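Local structure of mannose-6-phosphate isomerase (Helicobacter pylori, 2QH5) at residues T208-K211 and G212-A216; L233-K236 and S237-L241; L99-D102 and K103-L107; E242-I246 and D247-M251. The protein probably makes GDP-mannose and diphosphate from mannose 1-phosphate and GTP, the chain here being the N-terminal nucleotidyltransferase part of a longer type 2 mannose-6-phosphate isomerase. All blocks are in the same frame, centred on the assembly; numbering follows the deposited sequence.

Contact 1 of 4, residues T208-K211 and G212-A216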
ATOM      1  N   THR A 208       2.869  17.160 -10.102  1.00 62.58           N
ATOM      2  CA  THR A 208       1.695  17.190 -10.964  1.00 62.90           C
ATOM      3  C   THR A 208       0.801  15.980 -10.737  1.00 62.30           C
ATOM      4  O   THR A 208      -0.323  15.922 -11.237  1.00 63.32           O
ATOM      5  CB  THR A 208       2.087  17.259 -12.447  1.00 65.43           C
ATOM      6  OG1 THR A 208       2.846  16.093 -12.796  1.00 67.04           O
ATOM      7  CG2 THR A 208       2.896  18.528 -12.738  1.00 63.50           C
ATOM      8  N   ILE A 209       1.316  15.012  -9.989  1.00 60.76           N
ATOM      9  CA  ILE A 209       0.545  13.840  -9.596  1.00 54.14           C
ATOM     10  C   ILE A 209      -0.210  14.170  -8.316  1.00 52.82           C
ATOM     11  O   ILE A 209      -1.358  13.770  -8.138  1.00 55.01           O
ATOM     12  CB  ILE A 209       1.465  12.607  -9.462  1.00 53.70           C
ATOM     13  CG1 ILE A 209       1.990  12.239 -10.849  1.00 52.22           C
ATOM     14  CG2 ILE A 209       0.756  11.422  -8.798  1.00 44.91           C
ATOM     15  CD1 ILE A 209       2.003  10.762 -11.121  1.00 64.36           C
ATOM     16  N   LEU A 210       0.434  14.938  -7.445  1.00 55.50           N
ATOM     17  CA  LEU A 210      -0.224  15.472  -6.266  1.00 55.70           C
ATOM     18  C   LEU A 210      -1.303  16.478  -6.664  1.00 58.70           C
ATOM     19  O   LEU A 210      -2.391  16.482  -6.091  1.00 61.53           O
ATOM     20  CB  LEU A 210       0.793  16.109  -5.312  1.00 48.65           C
ATOM     21  CG  LEU A 210       0.194  16.788  -4.075  1.00 50.27           C
ATOM     22  CD1 LEU A 210      -0.472  15.786  -3.144  1.00 52.33           C
ATOM     23  CD2 LEU A 210       1.237  17.577  -3.338  1.00 47.36           C
ATOM     24  N   LYS A 211      -0.990  17.310  -7.656  1.00 62.98           N
ATOM     25  CA  LYS A 211      -1.909  18.314  -8.198  1.00 63.23           C
ATOM     26  C   LYS A 211      -3.192  17.667  -8.707  1.00 61.34           C
ATOM     27  O   LYS A 211      -4.290  18.061  -8.314  1.00 59.03           O
ATOM     28  CB  LYS A 211      -1.229  19.074  -9.345  1.00 66.92           C
ATOM     29  CG  LYS A 211      -1.766  20.469  -9.607  1.00 74.22           C
ATOM     30  CD  LYS A 211      -1.290  21.457  -8.542  1.00 86.53           C
ATOM     31  CE  LYS A 211      -2.058  22.772  -8.625  1.00 89.73           C
ATOM     32  NZ  LYS A 211      -1.893  23.579  -7.389  1.00 91.10           N
ATOM     33  N   GLY A 212      -3.035  16.664  -9.569  1.00 58.89           N
ATOM     34  CA  GLY A 212      -4.157  15.918 -10.135  1.00 57.61           C
ATOM     35  C   GLY A 212      -5.021  15.219  -9.103  1.00 59.46           C
ATOM     36  O   GLY A 212      -6.247  15.170  -9.240  1.00 60.87           O
ATOM     37  N   CYS A 213      -4.385  14.672  -8.069  1.00 53.83           N
ATOM     38  CA  CYS A 213      -5.117  14.060  -6.962  1.00 54.36           C
ATOM     39  C   CYS A 213      -5.849  15.098  -6.111  1.00 53.52           C
ATOM     40  O   CYS A 213      -6.941  14.830  -5.627  1.00 59.93           O
ATOM     41  CB  CYS A 213      -4.183  13.222  -6.087  1.00 50.43           C
ATOM     42  SG  CYS A 213      -3.877  11.587  -6.734  1.00 48.71           S
ATOM     43  N   GLU A 214      -5.244  16.273  -5.942  1.00 54.80           N
ATOM     44  CA  GLU A 214      -5.838  17.368  -5.167  1.00 63.92           C
ATOM     45  C   GLU A 214      -7.147  17.882  -5.767  1.00 65.46           C
ATOM     46  O   GLU A 214      -8.092  18.177  -5.034  1.00 67.03           O
ATOM     47  CB  GLU A 214      -4.847  18.530  -5.007  1.00 62.64           C
ATOM     48  CG  GLU A 214      -3.825  18.359  -3.873  1.00 66.57           C
ATOM     49  CD  GLU A 214      -2.710  19.409  -3.903  1.00 71.10           C
ATOM     50  OE1 GLU A 214      -2.379  19.918  -5.002  1.00 74.13           O
ATOM     51  OE2 GLU A 214      -2.164  19.726  -2.819  1.00 71.59           O
ATOM     52  N   ARG A 215      -7.200  17.989  -7.093  1.00 67.21           N
ATOM     53  CA  ARG A 215      -8.425  18.415  -7.772  1.00 73.86           C
ATOM     54  C   ARG A 215      -9.440  17.281  -7.920  1.00 69.48           C
ATOM     55  O   ARG A 215     -10.639  17.530  -7.951  1.00 73.54           O
ATOM     56  CB  ARG A 215      -8.133  19.060  -9.135  1.00 74.63           C
ATOM     57  CG  ARG A 215      -7.227  18.245 -10.047  1.00 86.40           C
ATOM     58  CD  ARG A 215      -7.336  18.679 -11.506  1.00 88.68           C
ATOM     59  NE  ARG A 215      -8.438  17.995 -12.182  1.00108.62           N
ATOM     60  CZ  ARG A 215      -9.620  18.546 -12.455  1.00114.39           C
ATOM     61  NH1 ARG A 215      -9.868  19.809 -12.121  1.00115.64           N
ATOM     62  NH2 ARG A 215     -10.556  17.830 -13.069  1.00114.85           N
ATOM     63  N   ALA A 216      -8.960  16.044  -8.023  1.00 67.72           N
ATOM     64  CA  ALA A 216      -9.849  14.888  -8.084  1.00 62.40           C
ATOM     65  C   ALA A 216     -10.573  14.743  -6.748  1.00 61.24           C
ATOM     66  O   ALA A 216     -11.784  14.545  -6.707  1.00 64.15           O
ATOM     67  CB  ALA A 216      -9.074  13.629  -8.418  1.00 59.27           C
TER
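Successive turns of one alpha helix, 207-216, meet here, with Leu210 and Lys211 lying against Glu214 one turn on. Four backbone bonds of the i to i+4 kind carry the helix through the join. The shortest of them runs from Glu214 N to Leu210 O (2.9 Å), while Gly212 N reaches Thr208 O from well above the carbonyl plane. On the outer flank the Glu214 side chain, extended beyond CG, lies along the preceding turn: with CG beside its own backbone N (chi1 -82°), CG comes within 3.2 Å of Leu210 O. Its carboxylate carbon CD then rests on Leu210 CG at 3.9 Å, the two side chains crossing at a slant. The other carboxylate neighbour is Lys211, whose NZ stays 4.4 Å from Glu214 OE1, too far for a salt bridge, so the attraction should be modest. Cys213 sits on the buried flank, its SG 3.6 Å from Ile209 O. There Ile209 and Cys213 pack on helix 90-99, whereas Leu210 touches Leu199 and Lys203 of helix 195-205. Such a division, apolar residues inward and charged ones outward, is typical of an amphipathic helix packed on the body of a GT-A type nucleotidyltransferase domain.

Contact 2 of 4, residues L233-K236 and S237-L241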
ATOM      1  N   LEU A 233     -14.992   8.701  -6.284  1.00 57.65           N
ATOM      2  CA  LEU A 233     -14.723   9.775  -7.216  1.00 61.47           C
ATOM      3  C   LEU A 233     -15.293   9.420  -8.582  1.00 63.13           C
ATOM      4  O   LEU A 233     -15.217   8.261  -9.018  1.00 62.57           O
ATOM      5  CB  LEU A 233     -13.220  10.023  -7.355  1.00 62.72           C
ATOM      6  CG  LEU A 233     -12.318  10.111  -6.130  1.00 65.10           C
ATOM      7  CD1 LEU A 233     -11.559   8.812  -5.980  1.00 73.99           C
ATOM      8  CD2 LEU A 233     -11.349  11.263  -6.331  1.00 66.77           C
ATOM      9  N   SER A 234     -15.844  10.429  -9.255  1.00 64.42           N
ATOM     10  CA  SER A 234     -16.402  10.281 -10.599  1.00 68.67           C
ATOM     11  C   SER A 234     -15.369   9.769 -11.586  1.00 69.61           C
ATOM     12  O   SER A 234     -14.176  10.055 -11.455  1.00 73.86           O
ATOM     13  CB  SER A 234     -16.928  11.625 -11.104  1.00 69.31           C
ATOM     14  OG  SER A 234     -15.864  12.500 -11.432  1.00 60.30           O
ATOM     15  N   GLU A 235     -15.841   9.026 -12.580  1.00 69.46           N
ATOM     16  CA  GLU A 235     -15.003   8.566 -13.680  1.00 71.67           C
ATOM     17  C   GLU A 235     -14.356   9.757 -14.380  1.00 71.84           C
ATOM     18  O   GLU A 235     -13.231   9.667 -14.865  1.00 70.02           O
ATOM     19  CB  GLU A 235     -15.842   7.758 -14.667  1.00 73.47           C
ATOM     20  CG  GLU A 235     -15.021   7.036 -15.710  1.00 81.65           C
ATOM     21  CD  GLU A 235     -15.862   6.192 -16.636  1.00 92.31           C
ATOM     22  OE1 GLU A 235     -15.354   5.817 -17.716  1.00 99.66           O
ATOM     23  OE2 GLU A 235     -17.027   5.904 -16.289  1.00 95.82           O
ATOM     24  N   LYS A 236     -15.089  10.869 -14.399  1.00 75.91           N
ATOM     25  CA  LYS A 236     -14.646  12.152 -14.937  1.00 79.23           C
ATOM     26  C   LYS A 236     -13.369  12.656 -14.257  1.00 77.30           C
ATOM     27  O   LYS A 236     -12.404  13.030 -14.927  1.00 75.66           O
ATOM     28  CB  LYS A 236     -15.777  13.180 -14.771  1.00 84.26           C
ATOM     29  CG  LYS A 236     -15.462  14.605 -15.239  1.00 90.51           C
ATOM     30  CD  LYS A 236     -16.214  14.971 -16.521  1.00 99.52           C
ATOM     31  CE  LYS A 236     -15.502  14.481 -17.779  1.00104.22           C
ATOM     32  NZ  LYS A 236     -16.240  14.866 -19.019  1.00103.74           N
ATOM     33  N   SER A 237     -13.371  12.653 -12.925  1.00 75.95           N
ATOM     34  CA  SER A 237     -12.249  13.160 -12.134  1.00 76.51           C
ATOM     35  C   SER A 237     -11.002  12.300 -12.296  1.00 76.35           C
ATOM     36  O   SER A 237      -9.879  12.805 -12.309  1.00 78.16           O
ATOM     37  CB  SER A 237     -12.631  13.213 -10.655  1.00 77.44           C
ATOM     38  OG  SER A 237     -13.869  13.871 -10.475  1.00 78.59           O
ATOM     39  N   MET A 238     -11.211  10.999 -12.427  1.00 73.35           N
ATOM     40  CA  MET A 238     -10.113  10.060 -12.476  1.00 72.40           C
ATOM     41  C   MET A 238      -9.553   9.899 -13.875  1.00 75.12           C
ATOM     42  O   MET A 238      -8.443   9.406 -14.032  1.00 73.01           O
ATOM     43  CB  MET A 238     -10.556   8.708 -11.925  1.00 68.66           C
ATOM     44  CG  MET A 238     -10.981   8.779 -10.474  1.00 71.12           C
ATOM     45  SD  MET A 238     -10.366   7.394  -9.523  1.00 77.53           S
ATOM     46  CE  MET A 238      -8.621   7.784  -9.459  1.00 66.17           C
ATOM     47  N   GLN A 239     -10.322  10.325 -14.877  1.00 79.52           N
ATOM     48  CA  GLN A 239      -9.943  10.198 -16.288  1.00 79.95           C
ATOM     49  C   GLN A 239      -8.645  10.909 -16.628  1.00 79.70           C
ATOM     50  O   GLN A 239      -7.751  10.313 -17.230  1.00 80.76           O
ATOM     51  CB  GLN A 239     -11.055  10.726 -17.197  1.00 81.07           C
ATOM     52  CG  GLN A 239     -11.924   9.643 -17.811  1.00 83.66           C
ATOM     53  CD  GLN A 239     -13.178  10.197 -18.472  1.00 85.83           C
ATOM     54  OE1 GLN A 239     -13.519  11.373 -18.316  1.00 89.30           O
ATOM     55  NE2 GLN A 239     -13.877   9.342 -19.213  1.00 91.57           N
ATOM     56  N   ASP A 240      -8.540  12.172 -16.226  1.00 78.74           N
ATOM     57  CA  ASP A 240      -7.395  13.000 -16.593  1.00 81.00           C
ATOM     58  C   ASP A 240      -6.142  12.691 -15.772  1.00 78.73           C
ATOM     59  O   ASP A 240      -5.077  13.257 -16.023  1.00 81.22           O
ATOM     60  CB  ASP A 240      -7.744  14.486 -16.467  1.00 85.37           C
ATOM     61  CG  ASP A 240      -7.628  14.991 -15.043  1.00 91.29           C
ATOM     62  OD1 ASP A 240      -8.392  14.509 -14.178  1.00 96.80           O
ATOM     63  OD2 ASP A 240      -6.770  15.867 -14.786  1.00 93.19           O
ATOM     64  N   LEU A 241      -6.278  11.801 -14.791  1.00 76.03           N
ATOM     65  CA  LEU A 241      -5.168  11.422 -13.925  1.00 71.60           C
ATOM     66  C   LEU A 241      -4.172  10.536 -14.655  1.00 74.24           C
ATOM     67  O   LEU A 241      -4.563   9.600 -15.361  1.00 74.97           O
ATOM     68  CB  LEU A 241      -5.681  10.697 -12.683  1.00 65.52           C
ATOM     69  CG  LEU A 241      -5.746  11.478 -11.375  1.00 62.31           C
ATOM     70  CD1 LEU A 241      -6.455  12.803 -11.534  1.00 71.42           C
ATOM     71  CD2 LEU A 241      -6.424  10.645 -10.336  1.00 53.65           C
TER
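Ser234 and Ser237 face each other across the first turn of the short helix 235-239, which follows strand 230-233 and has Ser234 at its N-cap position. Ser237 comes first: its OG meets Ser234 OG at 2.6 Å, a short hydroxyl-hydroxyl hydrogen bond, and is also bonded to Ser219 OG outside the helix. Its backbone N makes a weak bond to Ser234 O. Met238 N takes the same carbonyl more squarely, at 3.3 Å and an N-H...O angle of 150°. The Met238 side chain turns inward, where SD lies 4.0 Å from Leu233 CD1 and the two chains cross nearly at a right angle; both also touch Leu96 of helix 90-99. Gln239 N bonds only weakly to Glu235 O (3.0 Å) and to Lys236 O, so the helical pattern is already slackening. The amide of Gln239 lies over the outside of the turn, where its NE2 stays 4.1 Å from Glu235 OE1 and Lys236 CE comes within 3.7 Å of Gln239 OE1. Asp240 leaves the turn toward helix 207-216, and there its OD2 forms a long, weak ion pair with Arg215 NE.

Contact 3 of 4, residues L99-D102 and K103-L107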
ATOM      1  N   LEU A  99      -4.841  12.155   1.460  1.00 43.54           N
ATOM      2  CA  LEU A  99      -5.657  13.368   1.465  1.00 45.55           C
ATOM      3  C   LEU A  99      -6.955  13.176   2.260  1.00 49.19           C
ATOM      4  O   LEU A  99      -7.513  14.141   2.769  1.00 47.55           O
ATOM      5  CB  LEU A  99      -5.970  13.847   0.040  1.00 43.11           C
ATOM      6  CG  LEU A  99      -4.836  14.327  -0.889  1.00 38.55           C
ATOM      7  CD1 LEU A  99      -5.362  14.455  -2.292  1.00 27.69           C
ATOM      8  CD2 LEU A  99      -4.149  15.637  -0.462  1.00 34.73           C
ATOM      9  N   MET A 100      -7.416  11.928   2.369  1.00 53.09           N
ATOM     10  CA  MET A 100      -8.555  11.586   3.225  1.00 48.93           C
ATOM     11  C   MET A 100      -8.135  11.401   4.683  1.00 55.33           C
ATOM     12  O   MET A 100      -8.924  10.924   5.500  1.00 59.31           O
ATOM     13  CB  MET A 100      -9.239  10.299   2.741  1.00 50.13           C
ATOM     14  CG  MET A 100     -10.094  10.450   1.502  1.00 44.92           C
ATOM     15  SD  MET A 100     -10.583   8.874   0.749  1.00 34.02           S
ATOM     16  CE  MET A 100      -9.880   9.178  -0.860  1.00 42.10           C
ATOM     17  N   SER A 101      -6.898  11.767   5.012  1.00 56.76           N
ATOM     18  CA  SER A 101      -6.367  11.558   6.359  1.00 55.16           C
ATOM     19  C   SER A 101      -5.901  12.845   7.031  1.00 58.04           C
ATOM     20  O   SER A 101      -5.743  13.880   6.379  1.00 55.90           O
ATOM     21  CB  SER A 101      -5.214  10.555   6.315  1.00 56.08           C
ATOM     22  OG  SER A 101      -5.680   9.282   5.922  1.00 54.97           O
ATOM     23  N   ASP A 102      -5.697  12.781   8.344  1.00 63.87           N
ATOM     24  CA  ASP A 102      -5.026  13.861   9.061  1.00 65.91           C
ATOM     25  C   ASP A 102      -3.553  13.778   8.716  1.00 66.81           C
ATOM     26  O   ASP A 102      -2.971  12.691   8.746  1.00 66.33           O
ATOM     27  CB  ASP A 102      -5.202  13.716  10.577  1.00 69.54           C
ATOM     28  CG  ASP A 102      -6.547  14.228  11.071  1.00 80.68           C
ATOM     29  OD1 ASP A 102      -7.183  15.049  10.369  1.00 81.15           O
ATOM     30  OD2 ASP A 102      -6.961  13.814  12.179  1.00 84.67           O
ATOM     31  N   LYS A 103      -2.957  14.919   8.375  1.00 68.27           N
ATOM     32  CA  LYS A 103      -1.521  15.002   8.098  1.00 69.77           C
ATOM     33  C   LYS A 103      -0.684  14.234   9.115  1.00 69.74           C
ATOM     34  O   LYS A 103       0.238  13.520   8.749  1.00 70.07           O
ATOM     35  CB  LYS A 103      -1.063  16.465   8.061  1.00 71.34           C
ATOM     36  CG  LYS A 103      -0.799  17.042   6.668  1.00 71.36           C
ATOM     37  CD  LYS A 103      -2.070  17.412   5.922  1.00 75.77           C
ATOM     38  CE  LYS A 103      -1.880  18.700   5.117  1.00 80.23           C
ATOM     39  NZ  LYS A 103      -0.734  18.660   4.156  1.00 78.83           N
ATOM     40  N   GLU A 104      -1.039  14.366  10.388  1.00 72.95           N
ATOM     41  CA  GLU A 104      -0.247  13.817  11.482  1.00 76.57           C
ATOM     42  C   GLU A 104      -0.369  12.316  11.685  1.00 74.38           C
ATOM     43  O   GLU A 104       0.469  11.716  12.361  1.00 76.13           O
ATOM     44  CB  GLU A 104      -0.575  14.529  12.802  1.00 82.59           C
ATOM     45  CG  GLU A 104      -2.046  14.495  13.218  1.00 91.87           C
ATOM     46  CD  GLU A 104      -2.782  15.785  12.887  1.00100.42           C
ATOM     47  OE1 GLU A 104      -2.110  16.799  12.582  1.00102.12           O
ATOM     48  OE2 GLU A 104      -4.031  15.787  12.942  1.00102.41           O
ATOM     49  N   ASP A 105      -1.403  11.695  11.131  1.00 72.08           N
ATOM     50  CA  ASP A 105      -1.605  10.280  11.426  1.00 65.87           C
ATOM     51  C   ASP A 105      -0.798   9.363  10.509  1.00 58.63           C
ATOM     52  O   ASP A 105      -0.347   9.783   9.449  1.00 56.53           O
ATOM     53  CB  ASP A 105      -3.099   9.907  11.594  1.00 71.65           C
ATOM     54  CG  ASP A 105      -3.871   9.842  10.291  1.00 73.94           C
ATOM     55  OD1 ASP A 105      -4.896  10.551  10.179  1.00 76.89           O
ATOM     56  OD2 ASP A 105      -3.500   9.050   9.403  1.00 81.24           O
ATOM     57  N   LEU A 106      -0.581   8.133  10.954  1.00 54.05           N
ATOM     58  CA  LEU A 106       0.356   7.227  10.299  1.00 53.39           C
ATOM     59  C   LEU A 106      -0.381   6.219   9.457  1.00 52.76           C
ATOM     60  O   LEU A 106      -1.412   5.687   9.864  1.00 56.66           O
ATOM     61  CB  LEU A 106       1.232   6.494  11.329  1.00 56.47           C
ATOM     62  CG  LEU A 106       2.140   7.338  12.235  1.00 63.35           C
ATOM     63  CD1 LEU A 106       2.532   6.557  13.483  1.00 68.34           C
ATOM     64  CD2 LEU A 106       3.379   7.856  11.499  1.00 61.11           C
ATOM     65  N   LEU A 107       0.176   5.949   8.286  1.00 51.16           N
ATOM     66  CA  LEU A 107      -0.468   5.136   7.284  1.00 46.38           C
ATOM     67  C   LEU A 107       0.302   3.854   7.102  1.00 48.60           C
ATOM     68  O   LEU A 107       1.498   3.879   6.838  1.00 52.75           O
ATOM     69  CB  LEU A 107      -0.503   5.890   5.953  1.00 42.83           C
ATOM     70  CG  LEU A 107      -1.724   6.673   5.473  1.00 38.89           C
ATOM     71  CD1 LEU A 107      -2.397   7.460   6.558  1.00 38.82           C
ATOM     72  CD2 LEU A 107      -1.282   7.592   4.337  1.00 43.25           C
TER
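Asp102 and Asp105 hold each other across a type I beta turn that leads from the loop after helix 90-99 into strand 106-111. The tight part of the contact is a reciprocal pair of bonds between these two residues. Asp105 N reaches back to Asp102 O (3.0 Å, N-H...O angle 157°), closing the turn, and Asp102 N donates in return to Asp105 OD1, also at 3.0 Å. The second bond is less straight and meets the oxygen from above the carboxylate plane. Asp105 can accept it because CG lies between its own backbone N and carbonyl carbon (chi1 75°), which brings the carboxylate back over the turn and sets OD1 3.2 Å from Asp102 CB. On the same inner side Ser101 CB lies 3.8 Å from Asp105 OD2, while Ser101 OG touches Leu107 CD1 at 3.8 Å and takes its polar partners from Lys6 and from Ser97 O. Leu107 itself packs on Ile8 of the neighbouring parallel strand 5-10.

The exposed side is looser and mostly acidic. The side chains of Asp102 and Glu104 run alongside each other in the same direction, and Asp102 OD2 and Glu104 OE2 come within 3.6 Å with their carboxylate planes 48° apart. Solvent probably screens this pair. Asp105 OD2, by contrast, is buried and has no partner in the model. Three carboxylates gathered at one turn would be expected to raise each other's proton affinity, and the Asp102 N-H probably offsets part of the charge on Asp105.

Contact 4 of 4, residues E242-I246 and D247-M251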
ATOM      1  N   GLU A 242      -2.888  10.842 -14.483  1.00 75.42           N
ATOM      2  CA  GLU A 242      -1.829  10.018 -15.044  1.00 75.97           C
ATOM      3  C   GLU A 242      -1.748   8.709 -14.279  1.00 74.09           C
ATOM      4  O   GLU A 242      -1.677   8.702 -13.050  1.00 77.43           O
ATOM      5  CB  GLU A 242      -0.481  10.737 -15.004  1.00 75.39           C
ATOM      6  CG  GLU A 242       0.630   9.946 -15.692  1.00 77.62           C
ATOM      7  CD  GLU A 242       1.919  10.730 -15.869  1.00 78.00           C
ATOM      8  OE1 GLU A 242       2.024  11.873 -15.361  1.00 77.19           O
ATOM      9  OE2 GLU A 242       2.834  10.187 -16.522  1.00 78.26           O
ATOM     10  N   ASP A 243      -1.786   7.604 -15.017  1.00 72.52           N
ATOM     11  CA  ASP A 243      -1.655   6.280 -14.438  1.00 72.45           C
ATOM     12  C   ASP A 243      -0.191   6.047 -14.089  1.00 72.97           C
ATOM     13  O   ASP A 243       0.649   5.943 -14.986  1.00 75.84           O
ATOM     14  CB  ASP A 243      -2.154   5.225 -15.429  1.00 70.45           C
ATOM     15  CG  ASP A 243      -2.183   3.835 -14.836  1.00 73.21           C
ATOM     16  OD1 ASP A 243      -1.101   3.309 -14.502  1.00 81.27           O
ATOM     17  OD2 ASP A 243      -3.288   3.260 -14.713  1.00 71.35           O
ATOM     18  N   MET A 244       0.106   5.971 -12.789  1.00 72.66           N
ATOM     19  CA  MET A 244       1.483   5.805 -12.310  1.00 68.50           C
ATOM     20  C   MET A 244       1.575   5.099 -10.962  1.00 68.14           C
ATOM     21  O   MET A 244       0.785   5.378 -10.061  1.00 68.29           O
ATOM     22  CB  MET A 244       2.174   7.161 -12.215  1.00 68.56           C
ATOM     23  CG  MET A 244       3.641   7.067 -11.868  1.00 67.90           C
ATOM     24  SD  MET A 244       4.476   8.607 -12.173  1.00 66.20           S
ATOM     25  CE  MET A 244       4.512   8.615 -13.971  1.00 74.62           C
ATOM     26  N   SER A 245       2.642   4.329 -10.826  1.00 66.84           N
ATOM     27  CA  SER A 245       2.971   3.575  -9.637  1.00 65.11           C
ATOM     28  C   SER A 245       3.675   4.392  -8.588  1.00 62.95           C
ATOM     29  O   SER A 245       4.398   5.297  -8.913  1.00 63.82           O
ATOM     30  CB  SER A 245       3.896   2.456 -10.026  1.00 62.07           C
ATOM     31  OG  SER A 245       3.706   1.403  -9.139  1.00 69.19           O
ATOM     32  N   ILE A 246       3.498   4.053  -7.324  1.00 60.33           N
ATOM     33  CA  ILE A 246       4.212   4.802  -6.291  1.00 59.38           C
ATOM     34  C   ILE A 246       5.732   4.601  -6.397  1.00 60.88           C
ATOM     35  O   ILE A 246       6.519   5.505  -6.089  1.00 54.18           O
ATOM     36  CB  ILE A 246       3.685   4.444  -4.883  1.00 53.57           C
ATOM     37  CG1 ILE A 246       4.199   5.433  -3.839  1.00 57.36           C
ATOM     38  CG2 ILE A 246       4.023   3.013  -4.523  1.00 58.91           C
ATOM     39  CD1 ILE A 246       3.810   6.872  -4.132  1.00 59.16           C
ATOM     40  N   ASP A 247       6.117   3.422  -6.882  1.00 61.62           N
ATOM     41  CA  ASP A 247       7.509   3.050  -7.038  1.00 62.09           C
ATOM     42  C   ASP A 247       8.172   3.923  -8.079  1.00 60.01           C
ATOM     43  O   ASP A 247       9.313   4.319  -7.910  1.00 66.20           O
ATOM     44  CB  ASP A 247       7.635   1.577  -7.423  1.00 66.35           C
ATOM     45  CG  ASP A 247       6.772   0.668  -6.559  1.00 76.78           C
ATOM     46  OD1 ASP A 247       5.529   0.673  -6.724  1.00 87.77           O
ATOM     47  OD2 ASP A 247       7.337  -0.066  -5.722  1.00 80.68           O
ATOM     48  N   ILE A 248       7.446   4.237  -9.147  1.00 60.98           N
ATOM     49  CA  ILE A 248       7.971   5.088 -10.213  1.00 61.04           C
ATOM     50  C   ILE A 248       7.876   6.563  -9.822  1.00 60.90           C
ATOM     51  O   ILE A 248       8.840   7.318  -9.969  1.00 59.60           O
ATOM     52  CB  ILE A 248       7.245   4.810 -11.558  1.00 63.47           C
ATOM     53  CG1 ILE A 248       7.625   3.421 -12.086  1.00 63.75           C
ATOM     54  CG2 ILE A 248       7.569   5.882 -12.599  1.00 64.06           C
ATOM     55  CD1 ILE A 248       6.643   2.834 -13.092  1.00 74.79           C
ATOM     56  N   ALA A 249       6.713   6.951  -9.297  1.00 64.12           N
ATOM     57  CA  ALA A 249       6.416   8.340  -8.928  1.00 62.08           C
ATOM     58  C   ALA A 249       7.322   8.905  -7.846  1.00 62.63           C
ATOM     59  O   ALA A 249       7.738  10.069  -7.913  1.00 63.76           O
ATOM     60  CB  ALA A 249       4.959   8.470  -8.488  1.00 60.33           C
ATOM     61  N   LEU A 250       7.621   8.082  -6.848  1.00 61.29           N
ATOM     62  CA  LEU A 250       8.201   8.596  -5.616  1.00 61.28           C
ATOM     63  C   LEU A 250       9.393   7.806  -5.100  1.00 60.61           C
ATOM     64  O   LEU A 250      10.424   8.388  -4.758  1.00 57.50           O
ATOM     65  CB  LEU A 250       7.121   8.674  -4.537  1.00 60.82           C
ATOM     66  CG  LEU A 250       7.490   9.219  -3.161  1.00 58.48           C
ATOM     67  CD1 LEU A 250       8.067  10.628  -3.252  1.00 61.90           C
ATOM     68  CD2 LEU A 250       6.260   9.184  -2.275  1.00 55.21           C
ATOM     69  N   MET A 251       9.248   6.487  -5.047  1.00 59.77           N
ATOM     70  CA  MET A 251      10.257   5.637  -4.424  1.00 62.88           C
ATOM     71  C   MET A 251      11.586   5.604  -5.185  1.00 63.10           C
ATOM     72  O   MET A 251      12.620   5.303  -4.609  1.00 68.52           O
ATOM     73  CB  MET A 251       9.715   4.221  -4.191  1.00 60.70           C
ATOM     74  CG  MET A 251       8.425   4.172  -3.384  1.00 58.14           C
ATOM     75  SD  MET A 251       8.608   4.824  -1.712  1.00 61.67           S
ATOM     76  CE  MET A 251       6.913   5.054  -1.208  1.00 61.73           C
TER
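Ile246 O is gripped by two backbone donors, Leu250 N at 2.9 Å and Met251 N at 3.1 Å. The second bond is the straighter (N-H...O angle 169°) and lies in the carbonyl plane; its i to i+5 span marks a pi-type turn in helix 246-251. One residue earlier, Ser245 O receives Ala249 N at 2.9 Å. Ser245 occupies the N-cap position, yet its hydroxyl makes no capping bond. That hydroxyl instead stands 3.1 Å from Asp247 OD1, with Thr90 OG1 as a weak second partner. Apolar side chains pack along the turn. Ile246 sends CG1 away from its own N (chi1 -167°), and from there CD1 runs alongside Leu250, 3.8 Å from its CB, while CG1 meets Met251 CE. Met244, just before the helix, folds SD onto Ala249 CB at 3.7 Å. Ile246 and Met251 join the helix to the central sheet at Phe191 of strand 184-194, Leu250 and Ile246 pack on Phe198 of helix 195-205, and Thr90 OG1 is bonded to Ile246 N. Sharing one carbonyl between two N-H groups lets the wider turn keep its backbone bonded within an apolar surround.

Contact 4 is the most buried of the four, an apolar cluster around a wide helical turn, whereas contacts 1, 2 and 3 are partly exposed. Contacts 1, 2 and 4 all pack apolar side chains on helix 90-99; contacts 1 and 2 also turn charged ones outward, and they touch where Gly212 O and Ala216 O meet the side chains of Leu241 and Leu233. Contact 3 continues from the end of that same helix, with Leu99 against Cys213 of contact 1; its acidic turn stands at the start of a strand whose Leu106 and Leu107 are buried. Contact 4 follows contact 2 directly in sequence, and its Met244 packs against Ile209 of contact 1.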